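Local coordinates for VAL-1 (Chlorella virus, PDB 3GNE), which probably cleaves alginate by beta-elimination, as an alginate lyase of polysaccharide lyase family 14, at residues G95-H100 and R214-T219; S114-W119 and Y128-S133. All coordinates share one frame; numbering follows the deposited sequence.

Interaction 1 (G95-H100 and R214-T219); sequences GTFIGH and RFDWNT
Phe97 and Arg214 meet flat to flat: the guanidinium lies over one face of the ring, CZ standing 4.1 Å from the centroid of Phe97 with the two planes 23° apart, a cation-pi stack. NH2 rides over the ring centre, while NH1 reaches back toward CB of Phe97. Arg214 starts with CG between its backbone N and carbonyl carbon (chi1 71°) and then runs extended to NE, which carries the group over the face of the phenyl ring.

The rotation of the guanidinium is fixed by a salt bridge. NE and NH2 both grip the one oxygen OD1 of Asp216 side-on, in the guanidinium plane, with NE 3.0 Å from OD1. The CB of Asp216 packs 3.5 Å from CD1 of Phe97, so the ring touches both partners of the ion pair.

The backbones pair antiparallel. Gly95 N gives to Asp216 O and Asp216 N to Gly95 O (2.8 Å); Phe97 N bonds Arg214 O at 3.0 Å, whereas the return bond from Arg214 N to Phe97 O is weak. CD1 of Phe215 lies 3.2 Å from Gly95 O.

Strand 91-99 runs between 212-221 and 112-119, and on the other side of 212-221 lies 59-63, whose Ser62 touches Arg214 and Asp216.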
loop_
_atom_site.group_PDB
_atom_site.type_symbol
_atom_site.label_atom_id
_atom_site.label_comp_id
_atom_site.label_asym_id
_atom_site.label_seq_id
_atom_site.Cartn_x
_atom_site.Cartn_y
_atom_site.Cartn_z
ATOM N N GLY A 95 1.841 0.093 -0.819
ATOM C CA GLY A 95 1.774 -1.294 -1.333
ATOM C C GLY A 95 2.858 -1.469 -2.371
ATOM O O GLY A 95 3.898 -0.828 -2.356
ATOM N N THR A 96 2.600 -2.391 -3.260
ATOM C CA THR A 96 3.593 -2.839 -4.217
ATOM C C THR A 96 3.200 -2.454 -5.616
ATOM O O THR A 96 2.034 -2.479 -5.959
ATOM C CB THR A 96 3.675 -4.381 -4.058
ATOM O OG1 THR A 96 4.813 -4.911 -4.672
ATOM C CG2 THR A 96 2.455 -4.949 -4.740
ATOM N N PHE A 97 4.209 -2.078 -6.421
ATOM C CA PHE A 97 4.003 -1.808 -7.846
ATOM C C PHE A 97 4.693 -2.884 -8.674
ATOM O O PHE A 97 5.723 -3.406 -8.236
ATOM C CB PHE A 97 4.551 -0.418 -8.224
ATOM C CG PHE A 97 3.508 0.680 -7.910
ATOM C CD1 PHE A 97 3.150 0.972 -6.602
ATOM C CD2 PHE A 97 2.915 1.404 -8.948
ATOM C CE1 PHE A 97 2.226 1.991 -6.329
ATOM C CE2 PHE A 97 1.976 2.400 -8.711
ATOM C CZ PHE A 97 1.632 2.668 -7.396
ATOM N N ILE A 98 4.056 -3.199 -9.802
ATOM C CA ILE A 98 4.449 -4.243 -10.735
ATOM C C ILE A 98 4.948 -3.599 -12.023
ATOM O O ILE A 98 4.238 -2.707 -12.502
ATOM C CB ILE A 98 3.251 -5.117 -11.152
ATOM C CG1 ILE A 98 2.614 -5.907 -10.015
ATOM C CG2 ILE A 98 3.677 -6.103 -12.239
ATOM C CD1 ILE A 98 3.708 -6.277 -9.032
ATOM N N GLY A 99 6.072 -4.032 -12.572
ATOM C CA GLY A 99 6.424 -3.556 -13.928
ATOM C C GLY A 99 6.832 -2.082 -13.874
ATOM O O GLY A 99 7.491 -1.608 -12.933
ATOM N N HIS A 100 6.434 -1.363 -14.898
ATOM C CA HIS A 100 6.655 0.099 -14.962
ATOM C C HIS A 100 5.447 0.729 -15.628
ATOM O O HIS A 100 4.635 -0.015 -16.234
ATOM C CB HIS A 100 7.959 0.435 -15.728
ATOM C CG HIS A 100 7.898 0.067 -17.178
ATOM N ND1 HIS A 100 7.515 0.949 -18.162
ATOM C CD2 HIS A 100 8.167 -1.130 -17.760
ATOM C CE1 HIS A 100 7.588 0.270 -19.322
ATOM N NE2 HIS A 100 7.979 -0.981 -19.099
ATOM N N ARG A 214 8.721 -2.351 -7.006
ATOM C CA ARG A 214 9.051 -1.504 -5.864
ATOM C C ARG A 214 7.982 -1.588 -4.798
ATOM O O ARG A 214 6.843 -1.989 -5.072
ATOM C CB ARG A 214 9.218 -0.001 -6.215
ATOM C CG ARG A 214 7.896 0.709 -6.574
ATOM C CD ARG A 214 8.203 2.182 -6.865
ATOM N NE ARG A 214 7.043 3.067 -6.984
ATOM C CZ ARG A 214 6.295 3.229 -8.077
ATOM N NH1 ARG A 214 6.575 2.478 -9.174
ATOM N NH2 ARG A 214 5.294 4.087 -8.041
ATOM N N PHE A 215 8.353 -1.199 -3.594
ATOM C CA PHE A 215 7.413 -0.792 -2.563
ATOM C C PHE A 215 7.169 0.697 -2.685
ATOM O O PHE A 215 8.125 1.470 -2.827
ATOM C CB PHE A 215 8.017 -1.075 -1.180
ATOM C CG PHE A 215 7.092 -0.735 -0.010
ATOM C CD1 PHE A 215 5.864 -1.383 0.146
ATOM C CD2 PHE A 215 7.516 0.248 0.903
ATOM C CE1 PHE A 215 5.043 -1.086 1.245
ATOM C CE2 PHE A 215 6.689 0.497 2.000
ATOM C CZ PHE A 215 5.479 -0.156 2.184
ATOM N N ASP A 216 5.894 1.083 -2.678
ATOM C CA ASP A 216 5.566 2.479 -2.776
ATOM C C ASP A 216 4.693 2.829 -1.584
ATOM O O ASP A 216 3.593 2.307 -1.410
ATOM C CB ASP A 216 4.779 2.721 -4.071
ATOM C CG ASP A 216 4.707 4.214 -4.361
ATOM O OD1 ASP A 216 5.667 4.765 -4.945
ATOM O OD2 ASP A 216 3.753 4.888 -3.977
ATOM N N TRP A 217 5.190 3.714 -0.745
ATOM C CA TRP A 217 4.490 4.219 0.417
ATOM C C TRP A 217 3.952 5.592 0.071
ATOM O O TRP A 217 4.701 6.453 -0.347
ATOM C CB TRP A 217 5.433 4.344 1.631
ATOM C CG TRP A 217 4.588 4.791 2.791
ATOM C CD1 TRP A 217 4.537 6.033 3.360
ATOM C CD2 TRP A 217 3.673 3.955 3.508
ATOM N NE1 TRP A 217 3.637 6.022 4.376
ATOM C CE2 TRP A 217 3.090 4.761 4.520
ATOM C CE3 TRP A 217 3.313 2.620 3.421
ATOM C CZ2 TRP A 217 2.141 4.270 5.427
ATOM C CZ3 TRP A 217 2.364 2.120 4.326
ATOM C CH2 TRP A 217 1.814 2.934 5.301
ATOM N N ASN A 218 2.671 5.842 0.225
ATOM C CA ASN A 218 2.161 7.187 -0.027
ATOM C C ASN A 218 0.819 7.288 0.671
ATOM O O ASN A 218 -0.191 6.825 0.184
ATOM C CB ASN A 218 2.029 7.425 -1.525
ATOM C CG ASN A 218 1.823 8.899 -1.802
ATOM O OD1 ASN A 218 1.536 9.688 -0.918
ATOM N ND2 ASN A 218 1.992 9.263 -3.054
ATOM N N THR A 219 0.858 7.870 1.894
ATOM C CA THR A 219 -0.343 7.854 2.720
ATOM C C THR A 219 -1.001 9.229 2.672
ATOM O O THR A 219 -0.362 10.272 2.783
ATOM C CB THR A 219 -0.013 7.425 4.152
ATOM O OG1 THR A 219 -1.263 7.366 4.891
ATOM C CG2 THR A 219 0.923 8.362 4.927
#

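Interaction 2 (S114-W119 and Y128-S133); sequences SNRIMW and YIYPPS. With FLC (citrate anion), chain C.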
loop_
_atom_site.group_PDB
_atom_site.type_symbol
_atom_site.label_atom_id
_atom_site.label_comp_id
_atom_site.label_asym_id
_atom_site.label_seq_id
_atom_site.Cartn_x
_atom_site.Cartn_y
_atom_site.Cartn_z
ATOM N N SER A 114 -0.626 -2.129 -9.642
ATOM C CA SER A 114 -0.273 -1.844 -8.243
ATOM C C SER A 114 -1.286 -2.542 -7.314
ATOM O O SER A 114 -2.453 -2.790 -7.678
ATOM C CB SER A 114 -0.205 -0.344 -7.906
ATOM O OG SER A 114 -1.520 0.200 -8.124
ATOM N N ASN A 115 -0.757 -2.841 -6.115
ATOM C CA ASN A 115 -1.492 -3.565 -5.069
ATOM C C ASN A 115 -1.324 -2.785 -3.783
ATOM O O ASN A 115 -0.208 -2.815 -3.249
ATOM C CB ASN A 115 -0.899 -4.982 -4.929
ATOM C CG ASN A 115 -1.803 -5.903 -4.146
ATOM O OD1 ASN A 115 -3.009 -5.608 -4.072
ATOM N ND2 ASN A 115 -1.247 -6.956 -3.566
ATOM N N ARG A 116 -2.357 -2.075 -3.333
ATOM C CA ARG A 116 -2.192 -1.201 -2.188
ATOM C C ARG A 116 -3.216 -1.500 -1.108
ATOM O O ARG A 116 -4.285 -2.028 -1.366
ATOM C CB ARG A 116 -2.365 0.259 -2.594
ATOM C CG ARG A 116 -1.145 0.794 -3.352
ATOM C CD ARG A 116 -1.291 2.312 -3.641
ATOM N NE ARG A 116 -2.335 2.439 -4.714
ATOM C CZ ARG A 116 -2.832 3.596 -5.139
ATOM N NH1 ARG A 116 -2.428 4.752 -4.566
ATOM N NH2 ARG A 116 -3.742 3.665 -6.127
ATOM N N ILE A 117 -2.863 -1.091 0.115
ATOM C CA ILE A 117 -3.824 -1.045 1.199
ATOM C C ILE A 117 -4.485 0.316 1.230
ATOM O O ILE A 117 -3.776 1.370 1.202
ATOM C CB ILE A 117 -3.086 -1.237 2.552
ATOM C CG1 ILE A 117 -2.531 -2.659 2.694
ATOM C CG2 ILE A 117 -4.018 -0.853 3.699
ATOM C CD1 ILE A 117 -3.591 -3.752 2.882
ATOM N N MET A 118 -5.809 0.332 1.320
ATOM C CA MET A 118 -6.551 1.519 1.703
ATOM C C MET A 118 -7.290 1.264 3.022
ATOM O O MET A 118 -7.778 0.177 3.290
ATOM C CB MET A 118 -7.643 1.908 0.707
ATOM C CG MET A 118 -7.085 2.730 -0.464
ATOM S SD MET A 118 -8.431 3.213 -1.590
ATOM C CE MET A 118 -9.317 4.428 -0.617
ATOM N N TRP A 119 -7.386 2.338 3.811
ATOM C CA TRP A 119 -8.375 2.347 4.887
ATOM C C TRP A 119 -9.706 2.812 4.310
ATOM O O TRP A 119 -9.739 3.361 3.196
ATOM C CB TRP A 119 -7.939 3.167 6.079
ATOM C CG TRP A 119 -8.120 4.666 6.052
ATOM C CD1 TRP A 119 -9.270 5.338 6.364
ATOM C CD2 TRP A 119 -7.150 5.674 5.713
ATOM N NE1 TRP A 119 -9.104 6.708 6.246
ATOM C CE2 TRP A 119 -7.787 6.929 5.843
ATOM C CE3 TRP A 119 -5.814 5.640 5.305
ATOM C CZ2 TRP A 119 -7.152 8.144 5.599
ATOM C CZ3 TRP A 119 -5.176 6.835 5.061
ATOM C CH2 TRP A 119 -5.833 8.077 5.203
ATOM N N TYR A 128 -6.559 -2.727 -2.703
ATOM C CA TYR A 128 -6.918 -1.741 -3.723
ATOM C C TYR A 128 -5.959 -1.889 -4.916
ATOM O O TYR A 128 -4.762 -1.610 -4.789
ATOM C CB TYR A 128 -6.829 -0.365 -3.093
ATOM C CG TYR A 128 -7.343 0.753 -3.972
ATOM C CD1 TYR A 128 -8.701 0.774 -4.365
ATOM C CD2 TYR A 128 -6.477 1.772 -4.384
ATOM C CE1 TYR A 128 -9.199 1.791 -5.179
ATOM C CE2 TYR A 128 -6.988 2.810 -5.168
ATOM C CZ TYR A 128 -8.327 2.827 -5.571
ATOM O OH TYR A 128 -8.858 3.826 -6.339
ATOM N N ILE A 129 -6.482 -2.358 -6.012
ATOM C CA ILE A 129 -5.666 -2.805 -7.144
ATOM C C ILE A 129 -5.895 -1.943 -8.365
ATOM O O ILE A 129 -7.044 -1.743 -8.776
ATOM C CB ILE A 129 -6.002 -4.285 -7.473
ATOM C CG1 ILE A 129 -5.690 -5.156 -6.256
ATOM C CG2 ILE A 129 -5.230 -4.737 -8.735
ATOM C CD1 ILE A 129 -5.977 -6.650 -6.467
ATOM N N TYR A 130 -4.826 -1.513 -9.024
ATOM C CA TYR A 130 -4.883 -0.974 -10.379
ATOM C C TYR A 130 -4.279 -2.060 -11.277
ATOM O O TYR A 130 -3.044 -2.282 -11.182
ATOM C CB TYR A 130 -4.057 0.293 -10.537
ATOM C CG TYR A 130 -4.775 1.612 -10.297
ATOM C CD1 TYR A 130 -5.259 1.972 -9.028
ATOM C CD2 TYR A 130 -4.899 2.536 -11.325
ATOM C CE1 TYR A 130 -5.896 3.208 -8.836
ATOM C CE2 TYR A 130 -5.543 3.745 -11.122
ATOM C CZ TYR A 130 -6.030 4.079 -9.884
ATOM O OH TYR A 130 -6.645 5.314 -9.748
ATOM N N PRO A 131 -5.084 -2.734 -12.075
ATOM C CA PRO A 131 -4.522 -3.753 -12.985
ATOM C C PRO A 131 -4.049 -3.140 -14.294
ATOM O O PRO A 131 -4.374 -1.983 -14.577
ATOM C CB PRO A 131 -5.758 -4.666 -13.217
ATOM C CG PRO A 131 -6.906 -3.658 -13.227
ATOM C CD PRO A 131 -6.550 -2.612 -12.192
ATOM N N PRO A 132 -3.269 -3.893 -15.083
ATOM C CA PRO A 132 -2.766 -3.332 -16.333
ATOM C C PRO A 132 -3.826 -3.136 -17.400
ATOM O O PRO A 132 -4.771 -3.923 -17.505
ATOM C CB PRO A 132 -1.760 -4.437 -16.790
ATOM C CG PRO A 132 -1.371 -5.169 -15.544
ATOM C CD PRO A 132 -2.712 -5.240 -14.792
ATOM N N SER A 133 -3.610 -2.122 -18.240
ATOM C CA SER A 133 -4.522 -2.068 -19.378
ATOM C C SER A 133 -4.197 -3.192 -20.356
ATOM O O SER A 133 -3.111 -3.751 -20.431
ATOM C CB SER A 133 -4.432 -0.736 -20.127
ATOM O OG SER A 133 -3.065 -0.393 -20.142
HETATM C CAC FLC C . -4.623 7.068 -6.390
HETATM C CA FLC C . -5.484 8.199 -6.918
HETATM C CB FLC C . -6.858 8.178 -6.237
HETATM C CBC FLC C . -7.503 6.840 -6.594
HETATM C CG FLC C . -7.696 9.321 -6.801
HETATM C CGC FLC C . -9.112 9.419 -6.215
HETATM O OA1 FLC C . -4.291 7.079 -5.216
HETATM O OA2 FLC C . -4.308 6.193 -7.177
HETATM O OB1 FLC C . -7.581 5.994 -5.683
HETATM O OB2 FLC C . -7.859 6.642 -7.784
HETATM O OG1 FLC C . -9.595 8.441 -5.653
HETATM O OG2 FLC C . -9.725 10.510 -6.399
HETATM O OHB FLC C . -6.682 8.361 -4.844
HETATM O O HOH W 1 -3.502 0.458 -6.248
#
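The beta hairpin of strands 112-119 and 125-130 holds an anion-binding pocket, occupied here by citrate that probably came from the crystallisation liquor. Arg116, Tyr128 and Tyr130 rise from the same face of the hairpin and seize it by its carboxylates. Arg116 spans one carboxylate with two nitrogens, NH2 to OA2 at 2.8 Å and NH1 to OA1 at 3.1 Å. The hydroxyls of the tyrosines take another: Tyr128 OH to OB1 (2.6 Å) and Tyr130 OH to OB2 (2.7 Å).

A bend at chi3 (-72°) turns the guanidinium of Arg116 so that NH2 comes to the edge of the Tyr128 ring, 3.5 Å from CE2. Beneath it, one water accepts from NE and donates to Ser114 OG and Tyr128 O, tying NE to both; Ser114 OG also bonds Ala103 O. In one of its two conformers Met118 places SD over the centre of the Tyr128 ring, 3.5 Å from its centroid, a Met-aromatic contact suited to the soft, polarisable sulfur.

Two hydrogen-bonded pairs, Ser114 with Tyr130 and Arg116 with Tyr128, zip the backbones. Lys92 NZ, Gly105 N and His147 ND1 also bind the citrate, completing a donor-rich site consistent with the carboxylate-rich substrate of an alginate lyase.

Interactions 1 and 2 lie in one antiparallel sheet of the concanavalin-like fold, their centres about 9 Å apart. Across it the strands run 59-63, 212-221, 91-99, 112-119, 125-130, so interaction 1 joins the second and third of these and interaction 2 the fourth and fifth. The central seam between 91-99 and 112-119 links them: Thr96 O lies 2.8 Å from Asn115 N, a probable hydrogen bond, and the Phe97 ring packs on Ser114. Along the chain, 95-100 comes first, the hairpin of interaction 2 follows, and 214-219 returns late to pair with 95-100. The citrate-binding face is thus built largely on strands consecutive in the chain, with the sequence-distant 212-221 added beside 91-99.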